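Local coordinates for glycosyl transferase (PDB 5TZJ), which belongs to family 2 of the glycosyl transferases, comes from Staphylococcus aureus and is modelled with uridine-diphosphate-N-acetylglucosamine bound, at residues I148-S152 / P153-Y157; T159-L162 / K163-I167; D197-Y200 / Y201-T204. All blocks are in the same frame, centred on the assembly; numbering follows the deposited sequence.

Contact 1: residues I148-S152 / P153-Y157; sequences IYTLS and PTKIY. With UD1 (uridine-diphosphate-N-acetylglucosamine), chain C.
S152 and P153 join the two segments without a break: the chain leaves a 3-10 segment ending at I148-Y149, passes through loop and enters strand 156-158. Past P153 it folds tightly: T154 is the centre of an inverse gamma turn, closed by the backbone bond from K155 N to P153 O at 2.8 Å. After this turn the side chain of K155 heads back toward T150 and S152. Its chain is extended until the last torsion, where a bend (chi4 61°) brings the ammonium in among the oxygens. K155 NZ donates to S152 O at 2.8 Å, approaching with a C=O...N angle of 128° and tilted 32° from the carbonyl plane. Threonine supplies two more acceptors: T150 OG1, met tip to tip by K155 NZ at 3.0 Å, and T150 O, a weak bond that shares its oxygen with the hydroxyl of Y186. Alongside, the ring of Y157 has P153 O in plane at its edge, and its own hydroxyl is hydrogen-bonded to T182. S152 and P153 also meet the ligand, with S152 CB 3.5 Å from C8' and P153 CD 3.5 Å from O3' of uridine-diphosphate-N-acetylglucosamine. The chemistry implies that a buried lysine, held by oxygens without formal charge, ties together T150 and S152 in a loop carrying two ligand-pocket residues, consistent with a fixed loop course, and would probably polarise the S152 carbonyl.

Contact 2: residues T159-L162 / K163-I167; sequences TALL and KDNDI
A Schellman motif ends helix 159-164, and L162 and I167 meet across it. D166, with positive phi, is its C-prime residue, turning the chain so that I167 N reaches back to L162 O at 2.8 Å, with an N-H...O angle of 166°; the inner bond runs from D166 N to K163 O. The same turn lays the side chain of I167 across that of L162 at about a right angle, L162 CD2 resting 3.9 Å from I167 CG2. Ordinary helical bonds precede it, K163 N to T159 O and D164 N to A160 O. At the next position a side chain takes over: N165 ND2 donates to L161 O at 2.8 Å, in the carbonyl plane on a lone pair, and that oxygen lies only 7° out of the amide plane. With CG anti to its own carbonyl carbon (chi1 -63°), the amide of N165 is directed back toward L161 O. On another side K163 runs extended beside T159, its CE 3.9 Å from T159 CG2, and carries its ammonium to L79 O, while the T159 hydroxyl bonds to G84 O. The chemistry implies a helix end where the carbonyls of L162 and K163 are met by backbone N-H groups of the turn and that of L161 by an asparagine amide, while the L162-I167 contact lies on the buried side, where both residues also pack on F181 of helix 177-188.

Contact 3: residues D197-Y200 / Y201-T204; sequences DKAY and YYAT
The ring of Y202 turns back along the chain toward the backbone of A199, its CG anti to its own carbonyl carbon (chi1 -59°). Two carbonyl oxygens approach it obliquely: A199 O is 3.5 Å from Y202 CZ, and Y200 O is 3.8 Å from Y202 CD1. The methyl group of A199 touches the far end of the same ring, with A199 CB 3.9 Å from Y202 CE2. The phenol oxygen, Y202 OH, comes within 3.1 Å of A199 O, a carbonyl that already accepts a hydrogen bond from N97 ND2. A second aromatic, Y95, meets the Y202 ring with the two planes at about 15°. The ring of Y200 has a different companion: K198 CG sits 3.3 Å above one face, offset toward the rim, and the phenol oxygen is hydrogen-bonded to D103.

Y201 sends its CB to the side of the chain away from Y202, as expected of successive strand residues. Y200, still in the loop before the strand (psi -50°), does not continue this alternation, and its CB points to roughly the same side as that of Y201. A199 and Y202 are thereby left together on the other side. The hydroxyl of Y201 is bonded to D94 and to the backbone N of D91, a residue that itself hydrogen-bonds the ligand; the Y201 side chain comes within about 5 Å of uridine-diphosphate-N-acetylglucosamine.

In the large mixed sheet, strand 201-203 has two neighbours, strand 95-96 antiparallel to it and strand 115-122 parallel. K119 is bonded through its backbone to both Y200 and Y201, and Y95 to Y202, while the side chains of Y200 and Y201 rest on I118 and M120 of strand 115-122.

How the contacts relate
Contact 1 is wholly buried near the centre of the chain, whereas contacts 2 and 3 are only partly buried and lie far from each other, about 26 Å apart between centres. Strand 156-158 leads straight into helix 159-164, and Y157 CB packs on L162 CD1 at 3.8 Å, joining contact 1 to contact 2; helix 177-188 borders both. Contact 1 also touches contact 3, through T154 CG2 and Y201 OH, and both reach the same mixed sheet beside the ligand. Chemistry follows place: a lysine among oxygens in the core, a Schellman turn with an added asparagine bond at a helix end, and tyrosines against backbone at a sheet strand.

Contact 1: residues I148-S152 / P153-Y157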
ATOM      1  N   ILE A 148       8.541  -3.552  -0.213  1.00 34.72           N
ATOM      2  CA  ILE A 148       7.965  -2.493   0.591  1.00 30.18           C
ATOM      3  C   ILE A 148       7.488  -1.319  -0.266  1.00 27.88           C
ATOM      4  O   ILE A 148       6.683  -0.502   0.203  1.00 27.49           O
ATOM      5  CB  ILE A 148       8.990  -2.071   1.655  1.00 31.54           C
ATOM      6  CG1 ILE A 148       8.296  -1.328   2.786  1.00 37.80           C
ATOM      7  CG2 ILE A 148      10.053  -1.155   1.050  1.00 39.58           C
ATOM      8  CD1 ILE A 148       9.173  -1.163   4.043  1.00 40.89           C
ATOM      9  N   TYR A 149       7.966  -1.193  -1.501  1.00 26.02           N
ATOM     10  CA  TYR A 149       7.486  -0.177  -2.423  1.00 28.72           C
ATOM     11  C   TYR A 149       6.137  -0.517  -3.057  1.00 32.88           C
ATOM     12  O   TYR A 149       5.636   0.310  -3.830  1.00 34.08           O
ATOM     13  CB  TYR A 149       8.541   0.094  -3.492  1.00 35.27           C
ATOM     14  CG  TYR A 149       9.687   0.858  -2.845  1.00 36.55           C
ATOM     15  CD1 TYR A 149      10.678   0.189  -2.138  1.00 40.21           C
ATOM     16  CD2 TYR A 149       9.727   2.248  -2.863  1.00 37.49           C
ATOM     17  CE1 TYR A 149      11.724   0.890  -1.499  1.00 40.32           C
ATOM     18  CE2 TYR A 149      10.787   2.972  -2.216  1.00 34.71           C
ATOM     19  CZ  TYR A 149      11.751   2.277  -1.521  1.00 39.01           C
ATOM     20  OH  TYR A 149      12.763   2.957  -0.857  1.00 44.27           O
ATOM     21  N   THR A 150       5.514  -1.662  -2.706  1.00 30.64           N
ATOM     22  CA  THR A 150       4.154  -1.969  -3.156  1.00 28.68           C
ATOM     23  C   THR A 150       3.328  -2.515  -1.986  1.00 27.24           C
ATOM     24  O   THR A 150       3.529  -3.646  -1.539  1.00 25.88           O
ATOM     25  CB  THR A 150       4.134  -2.913  -4.379  1.00 33.23           C
ATOM     26  OG1 THR A 150       2.762  -3.172  -4.738  1.00 36.89           O
ATOM     27  CG2 THR A 150       4.836  -4.237  -4.127  1.00 26.32           C
ATOM     28  N   LEU A 151       2.407  -1.681  -1.477  1.00 25.18           N
ATOM     29  CA  LEU A 151       1.574  -2.009  -0.326  1.00 23.68           C
ATOM     30  C   LEU A 151       0.096  -2.130  -0.688  1.00 26.21           C
ATOM     31  O   LEU A 151      -0.738  -2.310   0.203  1.00 26.18           O
ATOM     32  CB  LEU A 151       1.777  -0.955   0.799  1.00 20.85           C
ATOM     33  CG  LEU A 151       3.254  -0.841   1.187  1.00 27.73           C
ATOM     34  CD1 LEU A 151       3.456   0.268   2.246  1.00 27.25           C
ATOM     35  CD2 LEU A 151       3.711  -2.203   1.679  1.00 27.07           C
ATOM     36  N   SER A 152      -0.244  -2.060  -1.973  1.00 26.16           N
ATOM     37  CA  SER A 152      -1.619  -2.213  -2.378  1.00 25.70           C
ATOM     38  C   SER A 152      -2.086  -3.629  -2.039  1.00 27.85           C
ATOM     39  O   SER A 152      -1.267  -4.540  -1.844  1.00 30.14           O
ATOM     40  CB  SER A 152      -1.742  -1.938  -3.870  1.00 32.23           C
ATOM     41  OG  SER A 152      -1.071  -2.950  -4.621  1.00 35.55           O
ATOM     42  N   PRO A 153      -3.390  -3.853  -1.938  1.00 22.02           N
ATOM     43  CA  PRO A 153      -3.855  -5.187  -1.547  1.00 23.39           C
ATOM     44  C   PRO A 153      -4.041  -6.144  -2.723  1.00 25.81           C
ATOM     45  O   PRO A 153      -4.574  -7.254  -2.532  1.00 28.95           O
ATOM     46  CB  PRO A 153      -5.194  -4.868  -0.858  1.00 23.89           C
ATOM     47  CG  PRO A 153      -5.722  -3.675  -1.608  1.00 25.67           C
ATOM     48  CD  PRO A 153      -4.480  -2.857  -1.966  1.00 24.37           C
ATOM     49  N   THR A 154      -3.609  -5.746  -3.924  1.00 26.66           N
ATOM     50  CA  THR A 154      -3.866  -6.491  -5.175  1.00 29.11           C
ATOM     51  C   THR A 154      -2.841  -7.616  -5.347  1.00 27.85           C
ATOM     52  O   THR A 154      -2.084  -7.676  -6.320  1.00 27.13           O
ATOM     53  CB  THR A 154      -3.802  -5.526  -6.350  1.00 35.25           C
ATOM     54  OG1 THR A 154      -2.495  -4.901  -6.349  1.00 35.37           O
ATOM     55  CG2 THR A 154      -4.862  -4.453  -6.177  1.00 35.02           C
ATOM     56  N   LYS A 155      -2.816  -8.478  -4.330  1.00 30.16           N
ATOM     57  CA  LYS A 155      -1.891  -9.585  -4.160  1.00 28.93           C
ATOM     58  C   LYS A 155      -2.696 -10.771  -3.640  1.00 32.43           C
ATOM     59  O   LYS A 155      -3.879 -10.651  -3.292  1.00 30.54           O
ATOM     60  CB  LYS A 155      -0.765  -9.234  -3.174  1.00 25.01           C
ATOM     61  CG  LYS A 155      -0.035  -7.891  -3.506  1.00 25.84           C
ATOM     62  CD  LYS A 155       0.811  -7.405  -2.318  1.00 30.49           C
ATOM     63  CE  LYS A 155       1.792  -6.266  -2.742  1.00 33.54           C
ATOM     64  NZ  LYS A 155       1.051  -5.096  -3.253  1.00 32.72           N
ATOM     65  N   ILE A 156      -2.034 -11.918  -3.566  1.00 31.15           N
ATOM     66  CA  ILE A 156      -2.625 -13.127  -3.029  1.00 30.91           C
ATOM     67  C   ILE A 156      -2.088 -13.347  -1.623  1.00 32.32           C
ATOM     68  O   ILE A 156      -0.853 -13.343  -1.398  1.00 29.19           O
ATOM     69  CB  ILE A 156      -2.330 -14.323  -3.952  1.00 35.33           C
ATOM     70  CG1 ILE A 156      -3.000 -14.065  -5.307  1.00 35.04           C
ATOM     71  CG2 ILE A 156      -2.821 -15.662  -3.341  1.00 34.70           C
ATOM     72  CD1 ILE A 156      -2.787 -15.204  -6.313  1.00 37.39           C
ATOM     73  N   TYR A 157      -3.015 -13.571  -0.674  1.00 29.30           N
ATOM     74  CA  TYR A 157      -2.666 -13.759   0.731  1.00 27.82           C
ATOM     75  C   TYR A 157      -3.269 -15.055   1.243  1.00 33.35           C
ATOM     76  O   TYR A 157      -4.428 -15.358   0.948  1.00 31.48           O
ATOM     77  CB  TYR A 157      -3.171 -12.656   1.600  1.00 25.71           C
ATOM     78  CG  TYR A 157      -2.833 -11.247   1.161  1.00 29.28           C
ATOM     79  CD1 TYR A 157      -1.889 -10.510   1.877  1.00 26.21           C
ATOM     80  CD2 TYR A 157      -3.461 -10.638   0.063  1.00 25.91           C
ATOM     81  CE1 TYR A 157      -1.577  -9.218   1.523  1.00 28.41           C
ATOM     82  CE2 TYR A 157      -3.147  -9.317  -0.304  1.00 25.49           C
ATOM     83  CZ  TYR A 157      -2.217  -8.615   0.447  1.00 27.70           C
ATOM     84  OH  TYR A 157      -1.874  -7.312   0.147  1.00 26.16           O
TER
HETATM   85  C1' UD1 C 401      -5.878   2.363  -5.289  1.00 53.83           C
HETATM   86  C2' UD1 C 401      -5.517   0.948  -4.854  1.00 53.20           C
HETATM   87  C3' UD1 C 401      -6.709   0.407  -4.137  1.00 49.49           C
HETATM   88  C4' UD1 C 401      -6.777   1.127  -2.836  1.00 45.50           C
HETATM   89  C5' UD1 C 401      -7.196   2.569  -3.129  1.00 47.92           C
HETATM   90  C6' UD1 C 401      -7.253   3.373  -1.863  1.00 46.01           C
HETATM   91  C7' UD1 C 401      -3.760   0.064  -6.414  1.00 51.57           C
HETATM   92  C8' UD1 C 401      -2.731   0.878  -5.650  1.00 52.02           C
HETATM   93  N2' UD1 C 401      -5.148   0.112  -6.029  1.00 51.45           N
HETATM   94  O1' UD1 C 401      -6.901   2.237  -6.206  1.00 51.77           O
HETATM   95  O3' UD1 C 401      -6.659  -1.040  -3.990  1.00 47.84           O
HETATM   96  O4' UD1 C 401      -7.699   0.486  -1.976  1.00 46.38           O
HETATM   97  O5' UD1 C 401      -6.236   3.199  -4.078  1.00 53.01           O
HETATM   98  O6' UD1 C 401      -6.128   3.088  -1.069  1.00 43.70           O
HETATM   99  O7' UD1 C 401      -3.450  -0.598  -7.339  1.00 53.41           O
HETATM  100  N1  UD1 C 401     -14.738   1.356  -3.114  1.00 32.82           N
HETATM  101  C2  UD1 C 401     -15.689   0.945  -2.042  1.00 30.65           C
HETATM  102  N3  UD1 C 401     -16.377   1.973  -1.199  1.00 27.32           N
HETATM  103  C4  UD1 C 401     -16.089   3.383  -1.441  1.00 31.60           C
HETATM  104  C5  UD1 C 401     -15.112   3.791  -2.503  1.00 33.91           C
HETATM  105  C6  UD1 C 401     -14.439   2.762  -3.330  1.00 35.71           C
HETATM  106  O2  UD1 C 401     -15.903  -0.194  -1.866  1.00 30.50           O
HETATM  107  O4  UD1 C 401     -16.636   4.200  -0.775  1.00 28.67           O
HETATM  108  C1B UD1 C 401     -14.055   0.332  -3.861  1.00 34.79           C
HETATM  109  C2B UD1 C 401     -13.998   0.584  -5.467  1.00 33.95           C
HETATM  110  O2' UD1 C 401     -15.274   0.131  -6.070  1.00 31.68           O
HETATM  111  C3B UD1 C 401     -12.921  -0.093  -5.863  1.00 30.75           C
HETATM  112  C4B UD1 C 401     -11.945  -0.074  -4.669  1.00 34.18           C
HETATM  113  O4B UD1 C 401     -12.790   0.328  -3.446  1.00 33.51           O
HETATM  114  O3B UD1 C 401     -13.235  -1.547  -6.102  1.00 30.57           O
HETATM  115  C5B UD1 C 401     -10.882   0.870  -4.779  1.00 36.94           C
HETATM  116  O5B UD1 C 401     -11.409   2.161  -4.921  1.00 36.07           O
HETATM  117  PA  UD1 C 401     -10.838   3.048  -6.190  1.00 42.78           P
HETATM  118  O1A UD1 C 401     -11.698   4.269  -6.397  1.00 41.20           O
HETATM  119  O2A UD1 C 401     -10.777   2.185  -7.437  1.00 42.52           O
HETATM  120  O3A UD1 C 401      -9.289   3.444  -5.715  1.00 48.33           O
HETATM  121  PB  UD1 C 401      -7.915   3.471  -6.635  1.00 48.63           P
HETATM  122  O1B UD1 C 401      -8.168   3.351  -8.121  1.00 48.78           O
HETATM  123  O2B UD1 C 401      -7.403   4.868  -6.320  1.00 47.96           O

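Contact 2: residues T159-L162 / K163-I167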
ATOM      1  N   THR A 159      -5.332 -17.170   3.537  1.00 36.82           N
ATOM      2  CA  THR A 159      -6.455 -16.696   4.345  1.00 37.11           C
ATOM      3  C   THR A 159      -6.170 -16.849   5.843  1.00 36.15           C
ATOM      4  O   THR A 159      -6.451 -15.937   6.634  1.00 33.87           O
ATOM      5  CB  THR A 159      -7.739 -17.432   3.925  1.00 40.33           C
ATOM      6  OG1 THR A 159      -7.930 -17.267   2.509  1.00 38.68           O
ATOM      7  CG2 THR A 159      -8.974 -16.892   4.687  1.00 33.46           C
ATOM      8  N   ALA A 160      -5.574 -17.975   6.249  1.00 39.48           N
ATOM      9  CA  ALA A 160      -5.223 -18.158   7.659  1.00 39.11           C
ATOM     10  C   ALA A 160      -4.159 -17.169   8.131  1.00 38.21           C
ATOM     11  O   ALA A 160      -4.101 -16.851   9.330  1.00 35.65           O
ATOM     12  CB  ALA A 160      -4.742 -19.588   7.907  1.00 40.50           C
ATOM     13  N   LEU A 161      -3.287 -16.689   7.234  1.00 34.54           N
ATOM     14  CA  LEU A 161      -2.319 -15.687   7.685  1.00 35.41           C
ATOM     15  C   LEU A 161      -3.036 -14.441   8.150  1.00 35.44           C
ATOM     16  O   LEU A 161      -2.701 -13.868   9.194  1.00 38.96           O
ATOM     17  CB  LEU A 161      -1.323 -15.332   6.581  1.00 35.42           C
ATOM     18  CG  LEU A 161      -0.478 -14.093   6.902  1.00 36.05           C
ATOM     19  CD1 LEU A 161       0.732 -14.454   7.787  1.00 42.77           C
ATOM     20  CD2 LEU A 161      -0.046 -13.464   5.618  1.00 31.19           C
ATOM     21  N   LEU A 162      -4.041 -14.022   7.392  1.00 34.63           N
ATOM     22  CA  LEU A 162      -4.816 -12.841   7.745  1.00 33.38           C
ATOM     23  C   LEU A 162      -5.650 -13.092   8.992  1.00 30.56           C
ATOM     24  O   LEU A 162      -5.638 -12.293   9.938  1.00 30.20           O
ATOM     25  CB  LEU A 162      -5.699 -12.437   6.550  1.00 32.68           C
ATOM     26  CG  LEU A 162      -4.919 -12.090   5.250  1.00 27.31           C
ATOM     27  CD1 LEU A 162      -5.882 -11.663   4.103  1.00 24.50           C
ATOM     28  CD2 LEU A 162      -3.829 -10.975   5.501  1.00 24.26           C
ATOM     29  N   LYS A 163      -6.353 -14.209   9.029  1.00 34.37           N
ATOM     30  CA  LYS A 163      -7.331 -14.380  10.097  1.00 39.83           C
ATOM     31  C   LYS A 163      -6.668 -14.778  11.411  1.00 44.43           C
ATOM     32  O   LYS A 163      -7.059 -14.269  12.467  1.00 42.59           O
ATOM     33  CB  LYS A 163      -8.410 -15.390   9.676  1.00 40.70           C
ATOM     34  CG  LYS A 163      -9.295 -14.832   8.568  1.00 39.54           C
ATOM     35  CD  LYS A 163     -10.503 -15.739   8.245  1.00 43.37           C
ATOM     36  CE  LYS A 163     -11.386 -15.050   7.208  1.00 41.24           C
ATOM     37  NZ  LYS A 163     -12.432 -15.938   6.613  1.00 41.65           N
ATOM     38  N   ASP A 164      -5.629 -15.636  11.369  1.00 48.01           N
ATOM     39  CA  ASP A 164      -4.977 -16.067  12.608  1.00 45.29           C
ATOM     40  C   ASP A 164      -4.303 -14.907  13.310  1.00 42.16           C
ATOM     41  O   ASP A 164      -4.175 -14.928  14.534  1.00 41.67           O
ATOM     42  CB  ASP A 164      -3.943 -17.161  12.349  1.00 43.54           C
ATOM     43  CG  ASP A 164      -4.569 -18.441  11.833  1.00 49.10           C
ATOM     44  OD1 ASP A 164      -5.818 -18.553  11.862  1.00 49.45           O
ATOM     45  OD2 ASP A 164      -3.811 -19.344  11.412  1.00 56.01           O
ATOM     46  N   ASN A 165      -3.865 -13.897  12.559  1.00 39.92           N
ATOM     47  CA  ASN A 165      -3.183 -12.732  13.122  1.00 36.74           C
ATOM     48  C   ASN A 165      -4.061 -11.502  13.178  1.00 36.22           C
ATOM     49  O   ASN A 165      -3.548 -10.403  13.420  1.00 32.91           O
ATOM     50  CB  ASN A 165      -1.926 -12.422  12.322  1.00 35.91           C
ATOM     51  CG  ASN A 165      -0.949 -13.544  12.391  1.00 38.66           C
ATOM     52  OD1 ASN A 165      -0.343 -13.771  13.445  1.00 42.16           O
ATOM     53  ND2 ASN A 165      -0.864 -14.334  11.311  1.00 36.47           N
ATOM     54  N   ASP A 166      -5.363 -11.654  12.930  1.00 40.59           N
ATOM     55  CA  ASP A 166      -6.320 -10.551  13.047  1.00 44.19           C
ATOM     56  C   ASP A 166      -5.921  -9.360  12.167  1.00 35.15           C
ATOM     57  O   ASP A 166      -5.820  -8.224  12.635  1.00 31.91           O
ATOM     58  CB  ASP A 166      -6.459 -10.125  14.507  1.00 54.15           C
ATOM     59  CG  ASP A 166      -7.655  -9.231  14.740  1.00 62.08           C
ATOM     60  OD1 ASP A 166      -8.768  -9.604  14.309  1.00 66.18           O
ATOM     61  OD2 ASP A 166      -7.478  -8.155  15.352  1.00 64.50           O
ATOM     62  N   ILE A 167      -5.688  -9.623  10.881  1.00 32.25           N
ATOM     63  CA  ILE A 167      -5.227  -8.591   9.948  1.00 31.31           C
ATOM     64  C   ILE A 167      -6.435  -8.145   9.139  1.00 30.54           C
ATOM     65  O   ILE A 167      -7.012  -8.932   8.383  1.00 26.52           O
ATOM     66  CB  ILE A 167      -4.091  -9.089   9.050  1.00 27.38           C
ATOM     67  CG1 ILE A 167      -2.906  -9.498   9.922  1.00 29.75           C
ATOM     68  CG2 ILE A 167      -3.646  -7.995   8.057  1.00 22.60           C
ATOM     69  CD1 ILE A 167      -1.699 -10.100   9.080  1.00 30.50           C
TER

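Contact 3: residues D197-Y200 / Y201-T204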
ATOM      1  N   ASP A 197       5.764 -14.056 -14.279  1.00 51.34           N
ATOM      2  CA  ASP A 197       5.862 -14.723 -15.578  1.00 57.99           C
ATOM      3  C   ASP A 197       5.065 -14.012 -16.675  1.00 57.64           C
ATOM      4  O   ASP A 197       5.466 -14.052 -17.851  1.00 55.39           O
ATOM      5  CB  ASP A 197       5.427 -16.183 -15.440  1.00 63.48           C
ATOM      6  CG  ASP A 197       6.472 -17.021 -14.722  1.00 64.19           C
ATOM      7  OD1 ASP A 197       7.532 -16.466 -14.372  1.00 63.37           O
ATOM      8  OD2 ASP A 197       6.255 -18.227 -14.514  1.00 67.88           O
ATOM      9  N   LYS A 198       3.938 -13.374 -16.331  1.00 53.49           N
ATOM     10  CA  LYS A 198       3.260 -12.491 -17.276  1.00 55.16           C
ATOM     11  C   LYS A 198       2.606 -11.334 -16.523  1.00 52.05           C
ATOM     12  O   LYS A 198       2.780 -11.169 -15.307  1.00 46.58           O
ATOM     13  CB  LYS A 198       2.258 -13.265 -18.137  1.00 59.17           C
ATOM     14  CG  LYS A 198       1.251 -14.052 -17.354  1.00 58.78           C
ATOM     15  CD  LYS A 198       0.773 -15.285 -18.122  1.00 60.67           C
ATOM     16  CE  LYS A 198       1.849 -16.345 -18.164  1.00 61.59           C
ATOM     17  NZ  LYS A 198       1.333 -17.666 -18.596  1.00 62.21           N
ATOM     18  N   ALA A 199       1.918 -10.478 -17.276  1.00 51.58           N
ATOM     19  CA  ALA A 199       1.104  -9.433 -16.666  1.00 51.34           C
ATOM     20  C   ALA A 199      -0.141 -10.086 -16.078  1.00 47.81           C
ATOM     21  O   ALA A 199      -1.004 -10.559 -16.821  1.00 51.98           O
ATOM     22  CB  ALA A 199       0.751  -8.373 -17.706  1.00 53.74           C
ATOM     23  N   TYR A 200      -0.234 -10.151 -14.750  1.00 43.55           N
ATOM     24  CA  TYR A 200      -1.392 -10.783 -14.105  1.00 44.26           C
ATOM     25  C   TYR A 200      -2.467  -9.792 -13.680  1.00 43.72           C
ATOM     26  O   TYR A 200      -3.649  -9.996 -13.979  1.00 45.31           O
ATOM     27  CB  TYR A 200      -0.942 -11.615 -12.890  1.00 42.17           C
ATOM     28  CG  TYR A 200      -0.109 -12.818 -13.298  1.00 46.39           C
ATOM     29  CD1 TYR A 200      -0.710 -13.964 -13.830  1.00 49.63           C
ATOM     30  CD2 TYR A 200       1.274 -12.793 -13.194  1.00 47.40           C
ATOM     31  CE1 TYR A 200       0.057 -15.072 -14.226  1.00 52.02           C
ATOM     32  CE2 TYR A 200       2.049 -13.876 -13.604  1.00 49.65           C
ATOM     33  CZ  TYR A 200       1.442 -15.017 -14.104  1.00 51.55           C
ATOM     34  OH  TYR A 200       2.218 -16.092 -14.476  1.00 53.23           O
ATOM     35  N   TYR A 201      -2.087  -8.728 -12.978  1.00 39.57           N
ATOM     36  CA  TYR A 201      -3.044  -7.767 -12.451  1.00 40.67           C
ATOM     37  C   TYR A 201      -3.039  -6.517 -13.345  1.00 41.01           C
ATOM     38  O   TYR A 201      -2.063  -5.749 -13.364  1.00 39.59           O
ATOM     39  CB  TYR A 201      -2.718  -7.446 -10.985  1.00 37.37           C
ATOM     40  CG  TYR A 201      -3.835  -6.671 -10.328  1.00 36.32           C
ATOM     41  CD1 TYR A 201      -3.961  -5.309 -10.532  1.00 34.61           C
ATOM     42  CD2 TYR A 201      -4.801  -7.310  -9.544  1.00 36.46           C
ATOM     43  CE1 TYR A 201      -5.022  -4.606  -9.996  1.00 32.82           C
ATOM     44  CE2 TYR A 201      -5.835  -6.605  -8.980  1.00 35.05           C
ATOM     45  CZ  TYR A 201      -5.946  -5.254  -9.216  1.00 35.11           C
ATOM     46  OH  TYR A 201      -6.995  -4.539  -8.671  1.00 37.30           O
ATOM     47  N   TYR A 202      -4.139  -6.289 -14.055  1.00 38.59           N
ATOM     48  CA  TYR A 202      -4.297  -5.080 -14.862  1.00 39.82           C
ATOM     49  C   TYR A 202      -5.012  -3.993 -14.066  1.00 41.42           C
ATOM     50  O   TYR A 202      -6.175  -4.157 -13.655  1.00 42.42           O
ATOM     51  CB  TYR A 202      -5.058  -5.385 -16.155  1.00 44.20           C
ATOM     52  CG  TYR A 202      -4.369  -6.412 -16.995  1.00 47.16           C
ATOM     53  CD1 TYR A 202      -4.661  -7.759 -16.843  1.00 50.26           C
ATOM     54  CD2 TYR A 202      -3.417  -6.046 -17.922  1.00 49.17           C
ATOM     55  CE1 TYR A 202      -4.035  -8.725 -17.612  1.00 54.41           C
ATOM     56  CE2 TYR A 202      -2.780  -7.007 -18.711  1.00 53.75           C
ATOM     57  CZ  TYR A 202      -3.092  -8.343 -18.540  1.00 55.08           C
ATOM     58  OH  TYR A 202      -2.474  -9.300 -19.299  1.00 59.10           O
ATOM     59  N   ALA A 203      -4.331  -2.875 -13.872  1.00 41.74           N
ATOM     60  CA  ALA A 203      -4.864  -1.742 -13.131  1.00 39.34           C
ATOM     61  C   ALA A 203      -5.179  -0.627 -14.128  1.00 44.42           C
ATOM     62  O   ALA A 203      -4.302  -0.188 -14.882  1.00 45.48           O
ATOM     63  CB  ALA A 203      -3.872  -1.297 -12.055  1.00 37.23           C
ATOM     64  N   THR A 204      -6.443  -0.210 -14.162  1.00 45.87           N
ATOM     65  CA  THR A 204      -6.923   0.782 -15.108  1.00 47.77           C
ATOM     66  C   THR A 204      -6.886   2.187 -14.508  1.00 50.35           C
ATOM     67  O   THR A 204      -6.689   2.382 -13.308  1.00 47.52           O
ATOM     68  CB  THR A 204      -8.350   0.450 -15.537  1.00 46.63           C
ATOM     69  OG1 THR A 204      -9.167   0.275 -14.360  1.00 44.00           O
ATOM     70  CG2 THR A 204      -8.376  -0.816 -16.386  1.00 45.24           C
TER